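Local atomic coordinates of UDP-4-amino-4,6-dideoxy-N-acetyl-beta-L-altrosamine transaminase (Helicobacter pylori, PDB entry 2FNU), a protein that transfers an amino group from L-glutamate to a UDP-linked 4-keto sugar in the second step of pseudaminic acid biosynthesis, using pyridoxal phosphate. Residues 297-300 with 301-305; 365-368 with 369-372; 354-357 with 358-362; 258-261 with 262-266; 60-63 with 64-68. One frame throughout, in Å; residues are numbered along the deposited sequence.

Interaction 1 of 5, residues 297-300 with 301-305; sequences CKKL and ILESL
I301 folds its side chain back toward C297 on the first turn of helix 298-307. Its CG1 sits beside its own backbone N (chi1 -70°), which places I301 CG1 3.4 Å from C297 O and carries CD1 to 3.9 Å from C297 SG. The same carbonyl receives the backbone bond from I301 N to C297 O, 3.0 Å long. A branched apolar residue suits this buried side, where I301 also meets M290, F294 and F369. On the outer side E303 divides its carboxylate between two neighbours. E303 OE2 forms a salt bridge with K299 NZ at 3.5 Å, and E303 OE1 lies 3.5 Å from L300 CD2. K299 bends at chi2 (62°), which brings its CE to 3.4 Å from E303 OE2, and its amine has a second, long and weak ion pair with D216 of the second subunit. L300 also packs against F372 through its CB, while L300 O accepts from S304 N at 2.8 Å. These are the i to i+3 and i to i+4 contacts of an amphipathic helix starting from its N-cap residue, C297.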
loop_
_atom_site.group_PDB
_atom_site.type_symbol
_atom_site.label_atom_id
_atom_site.label_comp_id
_atom_site.label_asym_id
_atom_site.label_seq_id
_atom_site.Cartn_x
_atom_site.Cartn_y
_atom_site.Cartn_z
ATOM N N CYS B 297 -35.923 8.722 13.420
ATOM C CA CYS B 297 -35.446 7.884 14.524
ATOM C C CYS B 297 -34.408 6.835 14.109
ATOM O O CYS B 297 -34.223 5.825 14.798
ATOM C CB CYS B 297 -36.616 7.249 15.288
ATOM S SG CYS B 297 -37.696 6.236 14.295
ATOM N N LYS B 298 -33.713 7.099 13.003
ATOM C CA LYS B 298 -32.705 6.156 12.489
ATOM C C LYS B 298 -31.596 5.782 13.476
ATOM O O LYS B 298 -31.268 4.608 13.624
ATOM C CB LYS B 298 -32.080 6.647 11.197
ATOM C CG LYS B 298 -31.185 5.563 10.592
ATOM C CD LYS B 298 -30.839 5.872 9.197
ATOM C CE LYS B 298 -30.203 4.671 8.488
ATOM N NZ LYS B 298 -29.707 5.176 7.189
ATOM N N LYS B 299 -31.018 6.775 14.149
ATOM C CA LYS B 299 -29.951 6.479 15.102
ATOM C C LYS B 299 -30.434 5.526 16.204
ATOM O O LYS B 299 -29.714 4.604 16.581
ATOM C CB LYS B 299 -29.376 7.760 15.721
ATOM C CG LYS B 299 -28.111 7.534 16.548
ATOM C CD LYS B 299 -26.973 6.972 15.693
ATOM C CE LYS B 299 -25.847 6.413 16.556
ATOM N NZ LYS B 299 -25.032 7.478 17.206
ATOM N N LEU B 300 -31.644 5.750 16.718
ATOM C CA LEU B 300 -32.213 4.867 17.744
ATOM C C LEU B 300 -32.451 3.450 17.208
ATOM O O LEU B 300 -32.217 2.464 17.912
ATOM C CB LEU B 300 -33.511 5.441 18.306
ATOM C CG LEU B 300 -33.367 6.728 19.128
ATOM C CD1 LEU B 300 -34.730 7.166 19.636
ATOM C CD2 LEU B 300 -32.391 6.541 20.283
ATOM N N ILE B 301 -32.900 3.364 15.961
ATOM C CA ILE B 301 -33.101 2.062 15.300
ATOM C C ILE B 301 -31.782 1.301 15.178
ATOM O O ILE B 301 -31.690 0.123 15.561
ATOM C CB ILE B 301 -33.771 2.234 13.920
ATOM C CG1 ILE B 301 -35.227 2.676 14.103
ATOM C CG2 ILE B 301 -33.691 0.928 13.106
ATOM C CD1 ILE B 301 -35.891 3.141 12.826
ATOM N N LEU B 302 -30.754 1.992 14.694
ATOM C CA LEU B 302 -29.420 1.397 14.584
ATOM C C LEU B 302 -28.869 0.959 15.934
ATOM O O LEU B 302 -28.314 -0.139 16.047
ATOM C CB LEU B 302 -28.449 2.367 13.901
ATOM C CG LEU B 302 -28.692 2.655 12.419
ATOM C CD1 LEU B 302 -27.881 3.873 12.023
ATOM C CD2 LEU B 302 -28.323 1.449 11.546
ATOM N N GLU B 303 -29.019 1.816 16.947
ATOM C CA GLU B 303 -28.606 1.472 18.312
ATOM C C GLU B 303 -29.373 0.261 18.859
ATOM O O GLU B 303 -28.787 -0.600 19.521
ATOM C CB GLU B 303 -28.745 2.684 19.246
ATOM C CG GLU B 303 -27.679 3.749 18.987
ATOM C CD GLU B 303 -27.962 5.101 19.645
ATOM O OE1 GLU B 303 -29.092 5.338 20.130
ATOM O OE2 GLU B 303 -27.036 5.939 19.654
ATOM N N SER B 304 -30.661 0.174 18.532
ATOM C CA SER B 304 -31.471 -0.972 18.940
ATOM C C SER B 304 -30.990 -2.260 18.262
ATOM O O SER B 304 -30.858 -3.303 18.911
ATOM C CB SER B 304 -32.946 -0.701 18.636
ATOM O OG SER B 304 -33.765 -1.797 19.029
ATOM N N LEU B 305 -30.694 -2.188 16.962
ATOM C CA LEU B 305 -30.150 -3.339 16.253
ATOM C C LEU B 305 -28.863 -3.790 16.919
ATOM O O LEU B 305 -28.678 -4.972 17.195
ATOM C CB LEU B 305 -29.899 -3.009 14.775
ATOM C CG LEU B 305 -31.164 -2.841 13.924
ATOM C CD1 LEU B 305 -30.798 -2.387 12.517
ATOM C CD2 LEU B 305 -32.007 -4.132 13.893
#

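Interaction 2 of 5, residues 365-368 with 369-372; sequences VLKT and FESF
S371 sets its OG between its own backbone N and carbonyl carbon (chi1 74°), which turns the hydroxyl back onto T368 O in a short 2.6 Å hydrogen bond; V365, with CG1 anti to the backbone N (chi1 169°), presents that methyl 4.0 Å from F369 CD1. The T368 carbonyl is gripped twice, because S371 N also reaches T368 O, at 3.1 Å, from well above the carbonyl plane. The edge of the F372 ring comes up to the same oxygen, F372 CD1 to T368 O 3.2 Å. V365 O likewise lies at the edge of the F369 ring, near its plane. An aromatic residue fits here, since F369 packs inward among F270 and F294, while F372 covers L300 and I301 of helix 298-307. T368 uses its own hydroxyl on S364 O. On the exposed side K367 and E370 run side by side, 3.7 Å from K367 NZ to E370 OE1, a length consistent with a loose ion pair. A water donates to K367 O (2.6 Å) and to E370 OE1 (3.2 Å). Near the C-terminal end of helix 355-370, then, carbonyls are satisfied by a serine hydroxyl and by solvent as well as by backbone N-H groups.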
loop_
_atom_site.group_PDB
_atom_site.type_symbol
_atom_site.label_atom_id
_atom_site.label_comp_id
_atom_site.label_asym_id
_atom_site.label_seq_id
_atom_site.Cartn_x
_atom_site.Cartn_y
_atom_site.Cartn_z
ATOM N N VAL B 365 -34.670 -8.119 13.360
ATOM C CA VAL B 365 -34.823 -6.847 12.626
ATOM C C VAL B 365 -36.287 -6.447 12.618
ATOM O O VAL B 365 -36.616 -5.297 12.895
ATOM C CB VAL B 365 -34.273 -6.947 11.173
ATOM C CG1 VAL B 365 -34.657 -5.744 10.316
ATOM C CG2 VAL B 365 -32.770 -7.092 11.207
ATOM N N LEU B 366 -37.172 -7.399 12.312
ATOM C CA LEU B 366 -38.600 -7.092 12.296
ATOM C C LEU B 366 -39.080 -6.631 13.670
ATOM O O LEU B 366 -39.834 -5.652 13.755
ATOM C CB LEU B 366 -39.439 -8.276 11.784
ATOM C CG LEU B 366 -39.216 -8.601 10.306
ATOM C CD1 LEU B 366 -39.937 -9.916 9.977
ATOM C CD2 LEU B 366 -39.677 -7.477 9.383
ATOM N N LYS B 367 -38.632 -7.317 14.721
ATOM C CA LYS B 367 -39.038 -6.965 16.089
ATOM C C LYS B 367 -38.574 -5.567 16.443
ATOM O O LYS B 367 -39.283 -4.838 17.117
ATOM C CB LYS B 367 -38.506 -7.965 17.117
ATOM C CG LYS B 367 -39.159 -9.346 17.033
ATOM C CD LYS B 367 -40.680 -9.280 17.161
ATOM C CE LYS B 367 -41.308 -10.660 17.028
ATOM N NZ LYS B 367 -42.748 -10.586 16.644
ATOM N N THR B 368 -37.380 -5.204 15.980
ATOM C CA THR B 368 -36.823 -3.891 16.243
ATOM C C THR B 368 -37.715 -2.812 15.632
ATOM O O THR B 368 -38.114 -1.850 16.308
ATOM C CB THR B 368 -35.393 -3.790 15.673
ATOM O OG1 THR B 368 -34.559 -4.752 16.327
ATOM C CG2 THR B 368 -34.829 -2.384 15.879
ATOM N N PHE B 369 -38.034 -2.957 14.351
ATOM C CA PHE B 369 -38.888 -1.985 13.679
ATOM C C PHE B 369 -40.268 -1.904 14.310
ATOM O O PHE B 369 -40.813 -0.815 14.483
ATOM C CB PHE B 369 -38.969 -2.274 12.184
ATOM C CG PHE B 369 -37.829 -1.679 11.416
ATOM C CD1 PHE B 369 -36.656 -2.404 11.215
ATOM C CD2 PHE B 369 -37.902 -0.367 10.952
ATOM C CE1 PHE B 369 -35.573 -1.831 10.530
ATOM C CE2 PHE B 369 -36.832 0.214 10.256
ATOM C CZ PHE B 369 -35.666 -0.521 10.044
ATOM N N GLU B 370 -40.807 -3.055 14.681
ATOM C CA GLU B 370 -42.119 -3.108 15.314
ATOM C C GLU B 370 -42.155 -2.246 16.576
ATOM O O GLU B 370 -43.190 -1.654 16.900
ATOM C CB GLU B 370 -42.476 -4.559 15.638
ATOM C CG GLU B 370 -43.928 -4.768 16.105
ATOM C CD GLU B 370 -44.203 -6.208 16.506
ATOM O OE1 GLU B 370 -43.261 -6.909 16.948
ATOM O OE2 GLU B 370 -45.366 -6.650 16.384
ATOM N N SER B 371 -41.026 -2.166 17.279
ATOM C CA SER B 371 -40.973 -1.473 18.572
ATOM C C SER B 371 -41.058 0.051 18.468
ATOM O O SER B 371 -41.273 0.725 19.475
ATOM C CB SER B 371 -39.706 -1.863 19.333
ATOM O OG SER B 371 -38.569 -1.234 18.764
ATOM N N PHE B 372 -40.878 0.594 17.266
ATOM C CA PHE B 372 -40.866 2.044 17.077
ATOM C C PHE B 372 -42.223 2.550 16.627
ATOM O O PHE B 372 -42.581 2.444 15.453
ATOM C CB PHE B 372 -39.762 2.455 16.094
ATOM C CG PHE B 372 -38.400 2.442 16.705
ATOM C CD1 PHE B 372 -37.690 1.250 16.811
ATOM C CD2 PHE B 372 -37.837 3.610 17.213
ATOM C CE1 PHE B 372 -36.437 1.211 17.405
ATOM C CE2 PHE B 372 -36.578 3.588 17.808
ATOM C CZ PHE B 372 -35.870 2.384 17.907
HETATM O O HOH W 1 -41.100 -5.575 18.848
#

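Interaction 3 of 5, residues 354-357 with 358-362; sequences NLES and VQNIA
V358 and I361 lie against the carbonyls of N354, the N-cap of helix 355-370, and of S357 in its first turn, and this is the tight side of the contact. V358 CG2 lies 3.4 Å from N354 O, and I361 CD1 lies 3.4 Å from S357 O. Both residues are buried: V358 meets T259 and I361 meets Y260 of helix 246-264, while I361 and S357 also touch F4. Branched apolar side chains fit such a place, packing close to the backbone and against helix 246-264.

Between the buried and the solvent side comes the cap itself. S357 holds OG beside its own backbone N (chi1 -70°), and both atoms reach N354 OD1: S357 N donates to it at 2.9 Å, and S357 OG from above the amide plane. N354 thereby satisfies an N-H of the first turn, which has no earlier helical carbonyl to use.

The outer side is looser and largely polar. Q359 lies obliquely over L355, with Q359 NE2 3.4 Å from L355 CD1, a contact of an amide with a methyl group and not a polar bond. E356 and N360 stand side by side with carboxylate and amide planes nearly perpendicular (87°), and E356 CG is 3.8 Å from N360 ND2. The N360 amide turns back along the helix: N360 ND2 gives E356 O a 3.0 Å bond, while N360 N reaches that same oxygen at 2.9 Å from the opposite face of the carbonyl plane.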
loop_
_atom_site.group_PDB
_atom_site.type_symbol
_atom_site.label_atom_id
_atom_site.label_comp_id
_atom_site.label_asym_id
_atom_site.label_seq_id
_atom_site.Cartn_x
_atom_site.Cartn_y
_atom_site.Cartn_z
ATOM N N ASN B 354 -24.849 -18.675 8.649
ATOM C CA ASN B 354 -25.672 -19.859 8.368
ATOM C C ASN B 354 -27.173 -19.569 8.408
ATOM O O ASN B 354 -27.613 -18.491 8.820
ATOM C CB ASN B 354 -25.280 -21.058 9.248
ATOM C CG ASN B 354 -25.610 -20.861 10.718
ATOM O OD1 ASN B 354 -26.412 -20.007 11.082
ATOM N ND2 ASN B 354 -25.004 -21.678 11.573
ATOM N N LEU B 355 -27.954 -20.542 7.971
ATOM C CA LEU B 355 -29.386 -20.346 7.826
ATOM C C LEU B 355 -30.066 -19.932 9.128
ATOM O O LEU B 355 -30.886 -19.014 9.151
ATOM C CB LEU B 355 -30.017 -21.618 7.241
ATOM C CG LEU B 355 -31.537 -21.696 7.141
ATOM C CD1 LEU B 355 -32.052 -20.603 6.248
ATOM C CD2 LEU B 355 -31.943 -23.049 6.602
ATOM N N GLU B 356 -29.722 -20.615 10.212
ATOM C CA GLU B 356 -30.323 -20.336 11.510
ATOM C C GLU B 356 -29.995 -18.902 11.939
ATOM O O GLU B 356 -30.843 -18.184 12.469
ATOM C CB GLU B 356 -29.800 -21.336 12.546
ATOM C CG GLU B 356 -30.300 -21.096 13.963
ATOM C CD GLU B 356 -29.871 -22.191 14.909
ATOM O OE1 GLU B 356 -28.652 -22.305 15.158
ATOM O OE2 GLU B 356 -30.765 -22.929 15.398
ATOM N N SER B 357 -28.763 -18.479 11.688
ATOM C CA SER B 357 -28.366 -17.122 12.029
ATOM C C SER B 357 -29.164 -16.095 11.247
ATOM O O SER B 357 -29.644 -15.106 11.811
ATOM C CB SER B 357 -26.881 -16.929 11.756
ATOM O OG SER B 357 -26.128 -17.671 12.709
ATOM N N VAL B 358 -29.318 -16.319 9.947
ATOM C CA VAL B 358 -30.096 -15.377 9.141
ATOM C C VAL B 358 -31.554 -15.314 9.613
ATOM O O VAL B 358 -32.147 -14.235 9.700
ATOM C CB VAL B 358 -30.030 -15.696 7.631
ATOM C CG1 VAL B 358 -30.840 -14.668 6.803
ATOM C CG2 VAL B 358 -28.592 -15.678 7.164
ATOM N N GLN B 359 -32.135 -16.478 9.907
ATOM C CA GLN B 359 -33.514 -16.494 10.407
ATOM C C GLN B 359 -33.615 -15.719 11.708
ATOM O O GLN B 359 -34.566 -14.972 11.908
ATOM C CB GLN B 359 -33.984 -17.932 10.617
ATOM C CG GLN B 359 -34.107 -18.679 9.292
ATOM C CD GLN B 359 -34.098 -20.199 9.441
ATOM O OE1 GLN B 359 -33.579 -20.747 10.426
ATOM N NE2 GLN B 359 -34.667 -20.892 8.451
ATOM N N ASN B 360 -32.623 -15.870 12.591
ATOM C CA ASN B 360 -32.650 -15.138 13.850
ATOM C C ASN B 360 -32.473 -13.641 13.684
ATOM O O ASN B 360 -33.193 -12.844 14.288
ATOM C CB ASN B 360 -31.659 -15.710 14.858
ATOM C CG ASN B 360 -32.270 -16.858 15.647
ATOM O OD1 ASN B 360 -32.724 -16.673 16.785
ATOM N ND2 ASN B 360 -32.358 -18.032 15.013
ATOM N N ILE B 361 -31.520 -13.257 12.845
ATOM C CA ILE B 361 -31.313 -11.836 12.591
ATOM C C ILE B 361 -32.559 -11.211 11.963
ATOM O O ILE B 361 -33.007 -10.140 12.368
ATOM C CB ILE B 361 -30.089 -11.617 11.671
ATOM C CG1 ILE B 361 -28.804 -12.021 12.400
ATOM C CG2 ILE B 361 -29.999 -10.157 11.193
ATOM C CD1 ILE B 361 -27.643 -12.331 11.481
ATOM N N ALA B 362 -33.105 -11.872 10.945
ATOM C CA ALA B 362 -34.241 -11.323 10.220
ATOM C C ALA B 362 -35.449 -11.111 11.138
ATOM O O ALA B 362 -36.074 -10.057 11.112
ATOM C CB ALA B 362 -34.596 -12.238 9.054
#

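Interaction 4 of 5, residues 258-261 with 262-266; sequences LTYD and RIFKD
R262 curls back over T259 and L258, one turn earlier in helix 246-264. R262 CB starts 3.6 Å from T259 O, and R262 CG passes 3.4 Å from L258 O. A bend at chi3 (-57°) then folds the chain so that the guanidinium lies with one face over T259 CA, which is 3.6 Å from R262 CZ. At the tip the two nitrogens part. R262 NH2 makes a weak hydrogen bond to T259 OG1 at 2.9 Å, while R262 NH1 donates to a water 3.0 Å away that lies at the edge of the group and also bonds T259 OG1. Arginine suits this exposed side, since its long chain can cover the helix backbone and still keep its charge in water. T259 OG1 is bonded as well to E255 O.

The buried face carries aromatic residues. Y260 and F264 stand side by side with planes 16° apart, but so far slid that their centroids are 5.5 Å apart; the touch is Y260 CD1 to F264 CE2, 3.4 Å. Y260 OH, on a buried side chain, is satisfied by P348 O, and F264 meets F270 edge-to-face. A polar outer side and an aromatic inner side mark the last turns of an amphipathic helix, here packed against helix 355-370.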
loop_
_atom_site.group_PDB
_atom_site.type_symbol
_atom_site.label_atom_id
_atom_site.label_comp_id
_atom_site.label_asym_id
_atom_site.label_seq_id
_atom_site.Cartn_x
_atom_site.Cartn_y
_atom_site.Cartn_z
ATOM N N LEU B 258 -31.591 -14.708 0.070
ATOM C CA LEU B 258 -32.908 -15.272 -0.231
ATOM C C LEU B 258 -33.694 -15.563 1.042
ATOM O O LEU B 258 -34.933 -15.434 1.059
ATOM C CB LEU B 258 -32.782 -16.536 -1.090
ATOM C CG LEU B 258 -32.320 -16.272 -2.526
ATOM C CD1 LEU B 258 -31.936 -17.603 -3.177
ATOM C CD2 LEU B 258 -33.360 -15.506 -3.372
ATOM N N THR B 259 -32.992 -15.982 2.100
ATOM C CA THR B 259 -33.649 -16.225 3.393
ATOM C C THR B 259 -34.191 -14.921 3.970
ATOM O O THR B 259 -35.344 -14.858 4.397
ATOM C CB THR B 259 -32.690 -16.916 4.366
ATOM O OG1 THR B 259 -32.396 -18.209 3.839
ATOM C CG2 THR B 259 -33.315 -17.080 5.750
ATOM N N TYR B 260 -33.377 -13.868 3.981
ATOM C CA TYR B 260 -33.921 -12.575 4.366
ATOM C C TYR B 260 -35.144 -12.198 3.520
ATOM O O TYR B 260 -36.145 -11.715 4.051
ATOM C CB TYR B 260 -32.872 -11.495 4.141
ATOM C CG TYR B 260 -31.787 -11.327 5.186
ATOM C CD1 TYR B 260 -32.096 -11.082 6.526
ATOM C CD2 TYR B 260 -30.439 -11.308 4.812
ATOM C CE1 TYR B 260 -31.095 -10.855 7.472
ATOM C CE2 TYR B 260 -29.428 -11.100 5.763
ATOM C CZ TYR B 260 -29.770 -10.861 7.088
ATOM O OH TYR B 260 -28.785 -10.614 8.024
ATOM N N ASP B 261 -35.044 -12.377 2.198
ATOM C CA ASP B 261 -36.154 -12.027 1.294
ATOM C C ASP B 261 -37.434 -12.742 1.738
ATOM O O ASP B 261 -38.506 -12.118 1.802
ATOM C CB ASP B 261 -35.849 -12.422 -0.145
ATOM C CG ASP B 261 -34.785 -11.550 -0.804
ATOM O OD1 ASP B 261 -34.308 -10.544 -0.226
ATOM O OD2 ASP B 261 -34.437 -11.898 -1.953
ATOM N N ARG B 262 -37.319 -14.036 2.049
ATOM C CA ARG B 262 -38.523 -14.800 2.419
ATOM C C ARG B 262 -39.154 -14.216 3.674
ATOM O O ARG B 262 -40.382 -14.021 3.739
ATOM C CB ARG B 262 -38.213 -16.278 2.645
ATOM C CG ARG B 262 -37.868 -17.045 1.387
ATOM C CD ARG B 262 -37.888 -18.543 1.674
ATOM N NE ARG B 262 -36.985 -18.943 2.761
ATOM C CZ ARG B 262 -35.676 -19.142 2.618
ATOM N NH1 ARG B 262 -35.092 -18.959 1.428
ATOM N NH2 ARG B 262 -34.948 -19.529 3.673
ATOM N N ILE B 263 -38.325 -13.938 4.682
ATOM C CA ILE B 263 -38.849 -13.486 5.965
ATOM C C ILE B 263 -39.358 -12.048 5.891
ATOM O O ILE B 263 -40.339 -11.702 6.564
ATOM C CB ILE B 263 -37.767 -13.658 7.071
ATOM C CG1 ILE B 263 -37.458 -15.161 7.234
ATOM C CG2 ILE B 263 -38.199 -13.038 8.401
ATOM C CD1 ILE B 263 -36.206 -15.487 8.038
ATOM N N PHE B 264 -38.710 -11.223 5.059
ATOM C CA PHE B 264 -39.081 -9.825 4.903
ATOM C C PHE B 264 -40.178 -9.559 3.873
ATOM O O PHE B 264 -40.614 -8.415 3.733
ATOM C CB PHE B 264 -37.840 -9.002 4.490
ATOM C CG PHE B 264 -36.773 -8.930 5.546
ATOM C CD1 PHE B 264 -37.080 -9.068 6.897
ATOM C CD2 PHE B 264 -35.447 -8.684 5.186
ATOM C CE1 PHE B 264 -36.087 -8.980 7.883
ATOM C CE2 PHE B 264 -34.440 -8.587 6.160
ATOM C CZ PHE B 264 -34.762 -8.728 7.503
ATOM N N LYS B 265 -40.601 -10.584 3.127
ATOM C CA LYS B 265 -41.608 -10.388 2.072
ATOM C C LYS B 265 -42.856 -9.713 2.656
ATOM O O LYS B 265 -43.376 -10.155 3.683
ATOM C CB LYS B 265 -41.962 -11.726 1.415
ATOM C CG LYS B 265 -43.106 -11.662 0.412
ATOM C CD LYS B 265 -42.619 -11.429 -0.993
ATOM C CE LYS B 265 -43.743 -11.662 -1.990
ATOM N NZ LYS B 265 -43.229 -11.701 -3.383
ATOM N N ASP B 266 -43.282 -8.624 2.008
ATOM C CA ASP B 266 -44.480 -7.836 2.389
ATOM C C ASP B 266 -44.431 -7.217 3.782
ATOM O O ASP B 266 -45.472 -6.839 4.343
ATOM C CB ASP B 266 -45.780 -8.645 2.226
ATOM C CG ASP B 266 -46.010 -9.104 0.807
ATOM O OD1 ASP B 266 -46.552 -10.211 0.639
ATOM O OD2 ASP B 266 -45.639 -8.373 -0.137
HETATM O O HOH W 2 -32.198 -19.575 1.005
#

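Interaction 5 of 5, residues 60-63 with 64-68; sequences LLTL and YRNFS
L60 and Y64 lie side by side, and L60 CD2 is 3.9 Å from Y64 CZ. The ring also lies across the backbone of its partner: L60 O sits over one face, 3.2 Å from Y64 CG, while Y64 N donates to that oxygen at 2.8 Å. L60 in turn touches the bound 4'-deoxy-4'-aminopyridoxal-5'-phosphate, where an apolar branched side chain suits packing against the cofactor.

Further along the helix, L61 CD1 meets R65 CG at 3.8 Å, so the aliphatic part of the arginine is used for packing. L63 CD1 lies 4.1 Å from F67 CB. F67 places CG between its backbone N and carbonyl carbon (chi1 81°), and this sets the edge of its ring at L63 O. That carbonyl has two backbone donors: F67 N, 2.9 Å from L63 O, comes nearly along the C=O axis, whereas N66 N approaches L63 O from above the carbonyl plane at 3.1 Å.

The next shell fixes these groups. Y64 OH bonds T87 O, tying the ring to a residue of the cofactor pocket, and M90 and L91 of helix 86-93 cover it. R65 NH1 forms a salt bridge with E93 of the second subunit. Helix 56-66 begins at A56 and T57 of the cofactor pocket, an arrangement characteristic of fold type I pyridoxal phosphate enzymes.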
loop_
_atom_site.group_PDB
_atom_site.type_symbol
_atom_site.label_atom_id
_atom_site.label_comp_id
_atom_site.label_asym_id
_atom_site.label_seq_id
_atom_site.Cartn_x
_atom_site.Cartn_y
_atom_site.Cartn_z
ATOM N N LEU B 60 -7.182 2.496 -7.385
ATOM C CA LEU B 60 -7.923 3.641 -7.917
ATOM C C LEU B 60 -6.974 4.788 -8.259
ATOM O O LEU B 60 -7.089 5.397 -9.333
ATOM C CB LEU B 60 -8.991 4.126 -6.912
ATOM C CG LEU B 60 -10.263 3.293 -6.795
ATOM C CD1 LEU B 60 -11.037 3.660 -5.533
ATOM C CD2 LEU B 60 -11.148 3.469 -8.012
ATOM N N LEU B 61 -6.033 5.092 -7.358
ATOM C CA LEU B 61 -5.094 6.177 -7.633
ATOM C C LEU B 61 -4.295 5.845 -8.894
ATOM O O LEU B 61 -4.092 6.693 -9.768
ATOM C CB LEU B 61 -4.109 6.364 -6.483
ATOM C CG LEU B 61 -3.007 7.403 -6.742
ATOM C CD1 LEU B 61 -3.624 8.807 -6.808
ATOM C CD2 LEU B 61 -1.930 7.343 -5.659
ATOM N N THR B 62 -3.828 4.607 -8.982
ATOM C CA THR B 62 -3.025 4.196 -10.141
ATOM C C THR B 62 -3.818 4.321 -11.445
ATOM O O THR B 62 -3.298 4.802 -12.453
ATOM C CB THR B 62 -2.526 2.758 -9.941
ATOM O OG1 THR B 62 -1.717 2.738 -8.758
ATOM C CG2 THR B 62 -1.679 2.285 -11.136
ATOM N N LEU B 63 -5.074 3.899 -11.412
ATOM C CA LEU B 63 -5.947 4.046 -12.579
ATOM C C LEU B 63 -6.179 5.528 -12.917
ATOM O O LEU B 63 -6.026 5.936 -14.088
ATOM C CB LEU B 63 -7.289 3.332 -12.345
ATOM C CG LEU B 63 -8.312 3.542 -13.473
ATOM C CD1 LEU B 63 -7.774 3.104 -14.848
ATOM C CD2 LEU B 63 -9.569 2.731 -13.090
ATOM N N TYR B 64 -6.559 6.331 -11.924
ATOM C CA TYR B 64 -6.897 7.723 -12.203
ATOM C C TYR B 64 -5.699 8.507 -12.728
ATOM O O TYR B 64 -5.867 9.415 -13.551
ATOM C CB TYR B 64 -7.396 8.405 -10.930
ATOM C CG TYR B 64 -8.748 7.931 -10.387
ATOM C CD1 TYR B 64 -9.111 8.229 -9.083
ATOM C CD2 TYR B 64 -9.661 7.212 -11.187
ATOM C CE1 TYR B 64 -10.351 7.865 -8.562
ATOM C CE2 TYR B 64 -10.901 6.821 -10.683
ATOM C CZ TYR B 64 -11.244 7.166 -9.352
ATOM O OH TYR B 64 -12.466 6.813 -8.816
ATOM N N ARG B 65 -4.503 8.173 -12.244
ATOM C CA ARG B 65 -3.296 8.893 -12.641
ATOM C C ARG B 65 -2.851 8.500 -14.037
ATOM O O ARG B 65 -2.172 9.282 -14.722
ATOM C CB ARG B 65 -2.144 8.624 -11.652
ATOM C CG ARG B 65 -2.275 9.390 -10.322
ATOM C CD ARG B 65 -1.928 10.896 -10.454
ATOM N NE ARG B 65 -0.549 11.087 -10.920
ATOM C CZ ARG B 65 0.531 10.998 -10.137
ATOM N NH1 ARG B 65 0.416 10.767 -8.826
ATOM N NH2 ARG B 65 1.738 11.137 -10.680
ATOM N N ASN B 66 -3.216 7.293 -14.467
ATOM C CA ASN B 66 -2.617 6.732 -15.682
ATOM C C ASN B 66 -3.541 6.566 -16.886
ATOM O O ASN B 66 -3.048 6.382 -18.010
ATOM C CB ASN B 66 -1.909 5.403 -15.375
ATOM C CG ASN B 66 -0.664 5.601 -14.529
ATOM O OD1 ASN B 66 -0.684 5.415 -13.302
ATOM N ND2 ASN B 66 0.417 5.997 -15.167
ATOM N N PHE B 67 -4.859 6.628 -16.683
ATOM C CA PHE B 67 -5.764 6.406 -17.828
ATOM C C PHE B 67 -5.567 7.468 -18.904
ATOM O O PHE B 67 -5.821 7.221 -20.084
ATOM C CB PHE B 67 -7.235 6.281 -17.380
ATOM C CG PHE B 67 -7.922 7.597 -17.138
ATOM C CD1 PHE B 67 -8.826 8.114 -18.081
ATOM C CD2 PHE B 67 -7.706 8.303 -15.950
ATOM C CE1 PHE B 67 -9.458 9.337 -17.857
ATOM C CE2 PHE B 67 -8.340 9.514 -15.711
ATOM C CZ PHE B 67 -9.231 10.034 -16.676
ATOM N N SER B 68 -5.095 8.623 -18.461
ATOM C CA SER B 68 -4.794 9.769 -19.320
ATOM C C SER B 68 -3.760 10.633 -18.643
ATOM O O SER B 68 -3.683 10.666 -17.407
ATOM C CB SER B 68 -6.046 10.620 -19.526
ATOM O OG SER B 68 -5.753 11.706 -20.403
#

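How the interactions relate
All five contacts link residues of one helix to its next turn, yet their surroundings differ. Interactions 1 to 4 cluster on one side of the chain, where three helices pack: interactions 2 and 3 share helix 355-370, which meets helix 298-307 through interaction 1 and helix 246-264 through interaction 4. Each of these four joins an apolar inner face to a polar or charged outer side. Interactions 1 and 3 lie at helix starts, 2, 4 and 5 near helix ends. Ion pairs mark 1 and 2 and a side-chain cap marks 3, whereas interaction 5, about 39 Å between centres from interaction 1, is mostly buried aliphatic and aromatic packing beside the cofactor. Interactions 1 and 5 both reach the second subunit.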